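Local atomic coordinates of putative dehydrogenase (Pseudomonas fluorescens, PDB entry 6UUG), a protein that acts as the flavin-dependent methanesulfinate monooxygenase MsuC, the oxygenase of a two-component system in bacterial sulfur assimilation. Residues A[242-254]-A[317-331]. Sequence-based numbering, arbitrary orientation.
Sequences TPFACLRPLIAQL and AAALLDEAWAKGPNL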
ATOM      1  N   THR A 242      14.193 -34.621  16.413  1.00 39.62           N
ATOM      2  CA  THR A 242      15.360 -33.775  16.636  1.00 38.76           C
ATOM      3  C   THR A 242      15.270 -32.501  15.796  1.00 36.05           C
ATOM      4  O   THR A 242      14.526 -32.460  14.809  1.00 34.06           O
ATOM      5  CB  THR A 242      16.640 -34.511  16.264  1.00 44.84           C
ATOM      6  OG1 THR A 242      16.669 -34.729  14.842  1.00 43.39           O
ATOM      7  CG2 THR A 242      16.728 -35.854  16.988  1.00 46.07           C
ATOM      8  N   PRO A 243      16.048 -31.461  16.148  1.00 38.37           N
ATOM      9  CA  PRO A 243      16.128 -30.273  15.279  1.00 33.80           C
ATOM     10  C   PRO A 243      16.465 -30.590  13.831  1.00 35.66           C
ATOM     11  O   PRO A 243      15.885 -29.993  12.908  1.00 32.20           O
ATOM     12  CB  PRO A 243      17.238 -29.437  15.936  1.00 37.68           C
ATOM     13  CG  PRO A 243      17.173 -29.790  17.375  1.00 41.08           C
ATOM     14  CD  PRO A 243      16.771 -31.260  17.420  1.00 40.65           C
ATOM     15  N   PHE A 244      17.402 -31.515  13.606  1.00 35.23           N
ATOM     16  CA  PHE A 244      17.746 -31.926  12.246  1.00 35.51           C
ATOM     17  C   PHE A 244      16.537 -32.526  11.532  1.00 35.91           C
ATOM     18  O   PHE A 244      16.224 -32.146  10.394  1.00 34.61           O
ATOM     19  CB  PHE A 244      18.929 -32.905  12.307  1.00 34.90           C
ATOM     20  CG  PHE A 244      19.464 -33.334  10.962  1.00 36.84           C
ATOM     21  CD1 PHE A 244      19.918 -32.401  10.043  1.00 35.20           C
ATOM     22  CD2 PHE A 244      19.548 -34.687  10.635  1.00 37.61           C
ATOM     23  CE1 PHE A 244      20.416 -32.798   8.811  1.00 35.06           C
ATOM     24  CE2 PHE A 244      20.054 -35.088   9.420  1.00 38.57           C
ATOM     25  CZ  PHE A 244      20.490 -34.147   8.504  1.00 38.12           C
ATOM     26  N   ALA A 245      15.828 -33.457  12.183  1.00 34.13           N
ATOM     27  CA  ALA A 245      14.597 -33.973  11.592  1.00 35.38           C
ATOM     28  C   ALA A 245      13.601 -32.848  11.327  1.00 33.36           C
ATOM     29  O   ALA A 245      12.864 -32.875  10.333  1.00 32.73           O
ATOM     30  CB  ALA A 245      13.968 -35.031  12.502  1.00 38.97           C
ATOM     31  N   CYS A 246      13.563 -31.859  12.216  1.00 32.82           N
ATOM     32  CA  CYS A 246      12.656 -30.724  12.078  1.00 31.05           C
ATOM     33  C   CYS A 246      13.070 -29.774  10.966  1.00 32.06           C
ATOM     34  O   CYS A 246      12.391 -28.757  10.761  1.00 32.02           O
ATOM     35  CB  CYS A 246      12.554 -29.979  13.408  1.00 33.16           C
ATOM     36  SG  CYS A 246      11.550 -30.899  14.651  1.00 43.12           S
ATOM     37  N   LEU A 247      14.143 -30.067  10.228  1.00 32.05           N
ATOM     38  CA  LEU A 247      14.376 -29.315   9.000  1.00 32.20           C
ATOM     39  C   LEU A 247      13.383 -29.664   7.903  1.00 31.30           C
ATOM     40  O   LEU A 247      13.249 -28.895   6.948  1.00 28.60           O
ATOM     41  CB  LEU A 247      15.786 -29.548   8.464  1.00 30.73           C
ATOM     42  CG  LEU A 247      16.970 -28.979   9.230  1.00 27.53           C
ATOM     43  CD1 LEU A 247      18.253 -29.428   8.520  1.00 31.61           C
ATOM     44  CD2 LEU A 247      16.932 -27.467   9.400  1.00 32.38           C
ATOM     45  N   ARG A 248      12.681 -30.793   8.009  1.00 30.95           N
ATOM     46  CA  ARG A 248      11.801 -31.205   6.915  1.00 32.07           C
ATOM     47  C   ARG A 248      10.753 -30.152   6.571  1.00 29.25           C
ATOM     48  O   ARG A 248      10.620 -29.810   5.384  1.00 29.55           O
ATOM     49  CB  ARG A 248      11.149 -32.553   7.257  1.00 32.98           C
ATOM     50  CG  ARG A 248      10.526 -33.271   6.056  1.00 31.70           C
ATOM     51  CD  ARG A 248       9.089 -32.899   5.800  1.00 35.28           C
ATOM     52  NE  ARG A 248       8.597 -33.647   4.650  1.00 36.16           N
ATOM     53  CZ  ARG A 248       7.464 -33.400   4.001  1.00 35.40           C
ATOM     54  NH1 ARG A 248       6.662 -32.415   4.385  1.00 38.73           N
ATOM     55  NH2 ARG A 248       7.137 -34.151   2.958  1.00 37.68           N
ATOM     56  N   PRO A 249       9.981 -29.608   7.515  1.00 29.94           N
ATOM     57  CA  PRO A 249       9.012 -28.572   7.115  1.00 30.84           C
ATOM     58  C   PRO A 249       9.677 -27.307   6.600  1.00 28.88           C
ATOM     59  O   PRO A 249       9.084 -26.606   5.770  1.00 30.06           O
ATOM     60  CB  PRO A 249       8.217 -28.313   8.406  1.00 34.11           C
ATOM     61  CG  PRO A 249       9.140 -28.737   9.513  1.00 33.16           C
ATOM     62  CD  PRO A 249       9.890 -29.912   8.956  1.00 30.58           C
ATOM     63  N   LEU A 250      10.889 -27.002   7.062  1.00 28.77           N
ATOM     64  CA  LEU A 250      11.583 -25.805   6.602  1.00 28.76           C
ATOM     65  C   LEU A 250      12.045 -25.963   5.157  1.00 28.19           C
ATOM     66  O   LEU A 250      12.010 -25.000   4.381  1.00 27.58           O
ATOM     67  CB  LEU A 250      12.752 -25.489   7.539  1.00 28.84           C
ATOM     68  CG  LEU A 250      12.398 -25.315   9.021  1.00 26.55           C
ATOM     69  CD1 LEU A 250      13.608 -24.843   9.815  1.00 27.48           C
ATOM     70  CD2 LEU A 250      11.251 -24.300   9.157  1.00 30.61           C
ATOM     71  N   ILE A 251      12.496 -27.167   4.784  1.00 27.74           N
ATOM     72  CA  ILE A 251      12.801 -27.444   3.384  1.00 26.94           C
ATOM     73  C   ILE A 251      11.549 -27.272   2.525  1.00 27.03           C
ATOM     74  O   ILE A 251      11.596 -26.676   1.445  1.00 29.06           O
ATOM     75  CB  ILE A 251      13.412 -28.850   3.240  1.00 25.20           C
ATOM     76  CG1 ILE A 251      14.802 -28.874   3.889  1.00 26.89           C
ATOM     77  CG2 ILE A 251      13.492 -29.264   1.760  1.00 28.29           C
ATOM     78  CD1 ILE A 251      15.308 -30.302   4.167  1.00 31.32           C
ATOM     79  N   ALA A 252      10.410 -27.780   2.994  1.00 27.67           N
ATOM     80  CA  ALA A 252       9.159 -27.585   2.257  1.00 27.94           C
ATOM     81  C   ALA A 252       8.835 -26.101   2.088  1.00 28.26           C
ATOM     82  O   ALA A 252       8.533 -25.650   0.977  1.00 29.16           O
ATOM     83  CB  ALA A 252       8.012 -28.313   2.965  1.00 28.88           C
ATOM     84  N   GLN A 253       8.897 -25.330   3.182  1.00 27.78           N
ATOM     85  CA  GLN A 253       8.604 -23.898   3.118  1.00 28.26           C
ATOM     86  C   GLN A 253       9.559 -23.164   2.187  1.00 28.05           C
ATOM     87  O   GLN A 253       9.133 -22.307   1.407  1.00 27.55           O
ATOM     88  CB  GLN A 253       8.677 -23.286   4.517  1.00 30.12           C
ATOM     89  CG  GLN A 253       7.569 -23.769   5.445  1.00 31.31           C
ATOM     90  CD  GLN A 253       6.228 -23.146   5.095  1.00 38.37           C
ATOM     91  OE1 GLN A 253       6.132 -21.929   4.930  1.00 36.55           O
ATOM     92  NE2 GLN A 253       5.189 -23.979   4.958  1.00 41.40           N
ATOM     93  N   LEU A 254      10.857 -23.474   2.261  1.00 26.16           N
ATOM     94  CA  LEU A 254      11.810 -22.794   1.389  1.00 24.07           C
ATOM     95  C   LEU A 254      11.694 -23.263  -0.064  1.00 26.45           C
ATOM     96  O   LEU A 254      12.041 -22.506  -0.979  1.00 27.54           O
ATOM     97  CB  LEU A 254      13.242 -22.985   1.937  1.00 27.70           C
ATOM     98  CG  LEU A 254      14.331 -22.106   1.307  1.00 29.14           C
ATOM     99  CD1 LEU A 254      13.944 -20.647   1.356  1.00 27.36           C
ATOM    100  CD2 LEU A 254      15.679 -22.308   2.018  1.00 27.40           C
ATOM    101  N   ALA A 317      18.262 -17.235   3.262  1.00 27.06           N
ATOM    102  CA  ALA A 317      17.670 -18.428   3.865  1.00 26.45           C
ATOM    103  C   ALA A 317      18.274 -19.706   3.299  1.00 25.47           C
ATOM    104  O   ALA A 317      18.477 -20.686   4.035  1.00 26.29           O
ATOM    105  CB  ALA A 317      16.152 -18.421   3.646  1.00 27.87           C
ATOM    106  N   ALA A 318      18.564 -19.726   1.995  1.00 25.44           N
ATOM    107  CA  ALA A 318      19.137 -20.929   1.403  1.00 26.35           C
ATOM    108  C   ALA A 318      20.528 -21.199   1.960  1.00 27.21           C
ATOM    109  O   ALA A 318      20.863 -22.349   2.247  1.00 27.89           O
ATOM    110  CB  ALA A 318      19.180 -20.808  -0.122  1.00 28.01           C
ATOM    111  N   ALA A 319      21.344 -20.157   2.134  1.00 28.64           N
ATOM    112  CA  ALA A 319      22.670 -20.354   2.730  1.00 28.90           C
ATOM    113  C   ALA A 319      22.564 -20.877   4.159  1.00 30.38           C
ATOM    114  O   ALA A 319      23.324 -21.769   4.565  1.00 29.04           O
ATOM    115  CB  ALA A 319      23.461 -19.047   2.691  1.00 32.91           C
ATOM    116  N   LEU A 320      21.640 -20.324   4.946  1.00 26.89           N
ATOM    117  CA  LEU A 320      21.452 -20.805   6.309  1.00 26.31           C
ATOM    118  C   LEU A 320      20.984 -22.253   6.324  1.00 28.90           C
ATOM    119  O   LEU A 320      21.356 -23.006   7.230  1.00 29.47           O
ATOM    120  CB  LEU A 320      20.455 -19.922   7.069  1.00 26.24           C
ATOM    121  CG  LEU A 320      20.886 -18.490   7.394  1.00 28.93           C
ATOM    122  CD1 LEU A 320      19.713 -17.714   7.974  1.00 32.59           C
ATOM    123  CD2 LEU A 320      22.029 -18.518   8.397  1.00 31.08           C
ATOM    124  N   LEU A 321      20.162 -22.666   5.342  1.00 26.09           N
ATOM    125  CA  LEU A 321      19.772 -24.070   5.282  1.00 24.65           C
ATOM    126  C   LEU A 321      20.987 -24.956   4.998  1.00 27.92           C
ATOM    127  O   LEU A 321      21.162 -26.001   5.642  1.00 29.05           O
ATOM    128  CB  LEU A 321      18.690 -24.284   4.215  1.00 27.60           C
ATOM    129  CG  LEU A 321      18.314 -25.729   3.879  1.00 26.64           C
ATOM    130  CD1 LEU A 321      17.911 -26.476   5.154  1.00 29.20           C
ATOM    131  CD2 LEU A 321      17.186 -25.790   2.817  1.00 27.30           C
ATOM    132  N   ASP A 322      21.832 -24.553   4.042  1.00 27.98           N
ATOM    133  CA  ASP A 322      23.081 -25.284   3.794  1.00 28.78           C
ATOM    134  C   ASP A 322      23.850 -25.491   5.092  1.00 30.36           C
ATOM    135  O   ASP A 322      24.290 -26.611   5.400  1.00 30.53           O
ATOM    136  CB  ASP A 322      23.967 -24.528   2.792  1.00 33.71           C
ATOM    137  CG  ASP A 322      23.501 -24.657   1.349  1.00 32.38           C
ATOM    138  OD1 ASP A 322      22.563 -25.430   1.073  1.00 32.73           O
ATOM    139  OD2 ASP A 322      24.102 -23.968   0.476  1.00 34.06           O
ATOM    140  N   GLU A 323      24.021 -24.413   5.869  1.00 30.95           N
ATOM    141  CA  GLU A 323      24.829 -24.480   7.088  1.00 30.98           C
ATOM    142  C   GLU A 323      24.166 -25.360   8.142  1.00 33.87           C
ATOM    143  O   GLU A 323      24.843 -26.150   8.812  1.00 33.40           O
ATOM    144  CB  GLU A 323      25.089 -23.062   7.624  1.00 33.51           C
ATOM    145  CG  GLU A 323      25.973 -22.224   6.689  1.00 36.07           C
ATOM    146  CD  GLU A 323      26.004 -20.722   6.998  1.00 50.68           C
ATOM    147  OE1 GLU A 323      25.365 -20.265   7.979  1.00 50.11           O
ATOM    148  OE2 GLU A 323      26.679 -19.989   6.239  1.00 54.68           O
ATOM    149  N   ALA A 324      22.837 -25.278   8.273  1.00 30.59           N
ATOM    150  CA  ALA A 324      22.134 -26.123   9.237  1.00 29.80           C
ATOM    151  C   ALA A 324      22.206 -27.595   8.845  1.00 34.01           C
ATOM    152  O   ALA A 324      22.447 -28.460   9.698  1.00 35.61           O
ATOM    153  CB  ALA A 324      20.665 -25.682   9.362  1.00 29.54           C
ATOM    154  N   TRP A 325      21.954 -27.898   7.563  1.00 29.82           N
ATOM    155  CA  TRP A 325      21.998 -29.276   7.086  1.00 29.95           C
ATOM    156  C   TRP A 325      23.356 -29.905   7.367  1.00 33.82           C
ATOM    157  O   TRP A 325      23.444 -31.078   7.755  1.00 34.21           O
ATOM    158  CB  TRP A 325      21.700 -29.314   5.587  1.00 33.49           C
ATOM    159  CG  TRP A 325      21.649 -30.685   5.010  1.00 31.47           C
ATOM    160  CD1 TRP A 325      22.698 -31.385   4.445  1.00 32.09           C
ATOM    161  CD2 TRP A 325      20.510 -31.548   4.943  1.00 29.84           C
ATOM    162  NE1 TRP A 325      22.262 -32.624   4.033  1.00 35.54           N
ATOM    163  CE2 TRP A 325      20.928 -32.751   4.335  1.00 34.54           C
ATOM    164  CE3 TRP A 325      19.174 -31.429   5.355  1.00 30.16           C
ATOM    165  CZ2 TRP A 325      20.057 -33.811   4.107  1.00 35.40           C
ATOM    166  CZ3 TRP A 325      18.306 -32.483   5.114  1.00 31.03           C
ATOM    167  CH2 TRP A 325      18.752 -33.660   4.502  1.00 36.83           C
ATOM    168  N   ALA A 326      24.424 -29.128   7.189  1.00 30.43           N
ATOM    169  CA  ALA A 326      25.778 -29.656   7.375  1.00 31.83           C
ATOM    170  C   ALA A 326      26.059 -30.065   8.815  1.00 41.65           C
ATOM    171  O   ALA A 326      26.993 -30.846   9.056  1.00 40.97           O
ATOM    172  CB  ALA A 326      26.807 -28.624   6.918  1.00 33.72           C
ATOM    173  N   LYS A 327      25.291 -29.562   9.780  1.00 35.97           N
ATOM    174  CA  LYS A 327      25.495 -29.955  11.171  1.00 36.34           C
ATOM    175  C   LYS A 327      24.882 -31.309  11.486  1.00 40.47           C
ATOM    176  O   LYS A 327      25.269 -31.936  12.481  1.00 41.39           O
ATOM    177  CB  LYS A 327      24.942 -28.884  12.112  1.00 40.13           C
ATOM    178  CG  LYS A 327      25.625 -27.542  11.869  1.00 43.87           C
ATOM    179  CD  LYS A 327      25.711 -26.686  13.104  1.00 44.82           C
ATOM    180  CE  LYS A 327      26.471 -25.405  12.788  1.00 40.12           C
ATOM    181  NZ  LYS A 327      25.968 -24.780  11.519  1.00 47.61           N
ATOM    182  N   GLY A 328      23.961 -31.780  10.656  1.00 37.38           N
ATOM    183  CA  GLY A 328      23.351 -33.071  10.848  1.00 37.41           C
ATOM    184  C   GLY A 328      22.656 -33.177  12.187  1.00 39.32           C
ATOM    185  O   GLY A 328      22.095 -32.205  12.710  1.00 39.07           O
ATOM    186  N   PRO A 329      22.687 -34.379  12.771  1.00 41.96           N
ATOM    187  CA  PRO A 329      22.025 -34.596  14.069  1.00 43.29           C
ATOM    188  C   PRO A 329      22.538 -33.717  15.199  1.00 37.47           C
ATOM    189  O   PRO A 329      21.861 -33.638  16.230  1.00 44.29           O
ATOM    190  CB  PRO A 329      22.297 -36.079  14.351  1.00 48.46           C
ATOM    191  CG  PRO A 329      22.409 -36.689  12.982  1.00 48.76           C
ATOM    192  CD  PRO A 329      23.111 -35.647  12.146  1.00 44.34           C
ATOM    193  N   ASN A 330      23.680 -33.043  15.042  1.00 37.20           N
ATOM    194  CA  ASN A 330      24.165 -32.099  16.043  1.00 45.82           C
ATOM    195  C   ASN A 330      23.510 -30.725  15.953  1.00 40.80           C
ATOM    196  O   ASN A 330      23.902 -29.827  16.703  1.00 41.79           O
ATOM    197  CB  ASN A 330      25.676 -31.933  15.919  1.00 43.07           C
ATOM    198  CG  ASN A 330      26.418 -33.213  16.234  1.00 54.02           C
ATOM    199  OD1 ASN A 330      25.931 -34.045  17.001  1.00 54.68           O
ATOM    200  ND2 ASN A 330      27.588 -33.390  15.635  1.00 51.88           N
ATOM    201  N   LEU A 331      22.552 -30.534  15.051  1.00 41.02           N
ATOM    202  CA  LEU A 331      21.915 -29.229  14.894  1.00 35.17           C
ATOM    203  C   LEU A 331      21.175 -28.831  16.168  1.00 35.92           C
ATOM    204  O   LEU A 331      20.413 -29.623  16.732  1.00 37.48           O
ATOM    205  CB  LEU A 331      20.953 -29.275  13.700  1.00 31.30           C
ATOM    206  CG  LEU A 331      20.223 -27.965  13.347  1.00 34.12           C
ATOM    207  CD1 LEU A 331      21.187 -26.880  12.880  1.00 31.54           C
ATOM    208  CD2 LEU A 331      19.172 -28.232  12.282  1.00 35.11           C
TER
HETATM  209  O   HOH W   1      19.378 -32.147  15.798  1.00 40.32           O
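Phe244 carries the aromatic part of this contact, its ring laid against the turn that ends helix 294-327. Gly328 CA sits over the ring centre in a CH-pi contact, 3.6 Å from the Phe244 centroid, while Pro329 N covers the same face nearer its rim. With CG anti to the backbone N (chi1 -175°), the ring also turns an edge toward the six-membered ring of Trp325; the planes meet at 54° in an edge-to-face pair, and Phe244 CE1 stands 3.9 Å from Trp325 CE3. Shortened to an alanine here, the side chain is likely to cost the indole one of its aromatic neighbours and Gly328 CA the ring it packs on.

Aliphatic packing continues the seam. Leu247 and Leu331 meet tip to tip, CD2 to CD2 at 3.7 Å, and the other methyl of Leu247, CD1, lies near Trp325. Ile251 CD1 reaches Trp325 CZ3 at 3.8 Å, and Leu321 CD2 bridges Ile251 CG1 and Leu254 CD2. Farther on, Leu254 rests on Ala317 and Ala318.

Polar linkage comes through one water, which accepts from Phe244 N and donates to Pro329 O and Leu331 O, joining the backbone before helix 247-277 to the turn after helix 294-327.

Trp85 makes a further edge-to-face pair with Trp325, and Leu118 of helix 100-119 also packs on it. Near-antiparallel at 154°, with short-segment axes 11.3 Å apart, the helices exemplify apolar side-chain packing, finished by an aromatic, water-linked end, in the C-terminal helical bundle of the acyl-CoA dehydrogenase fold.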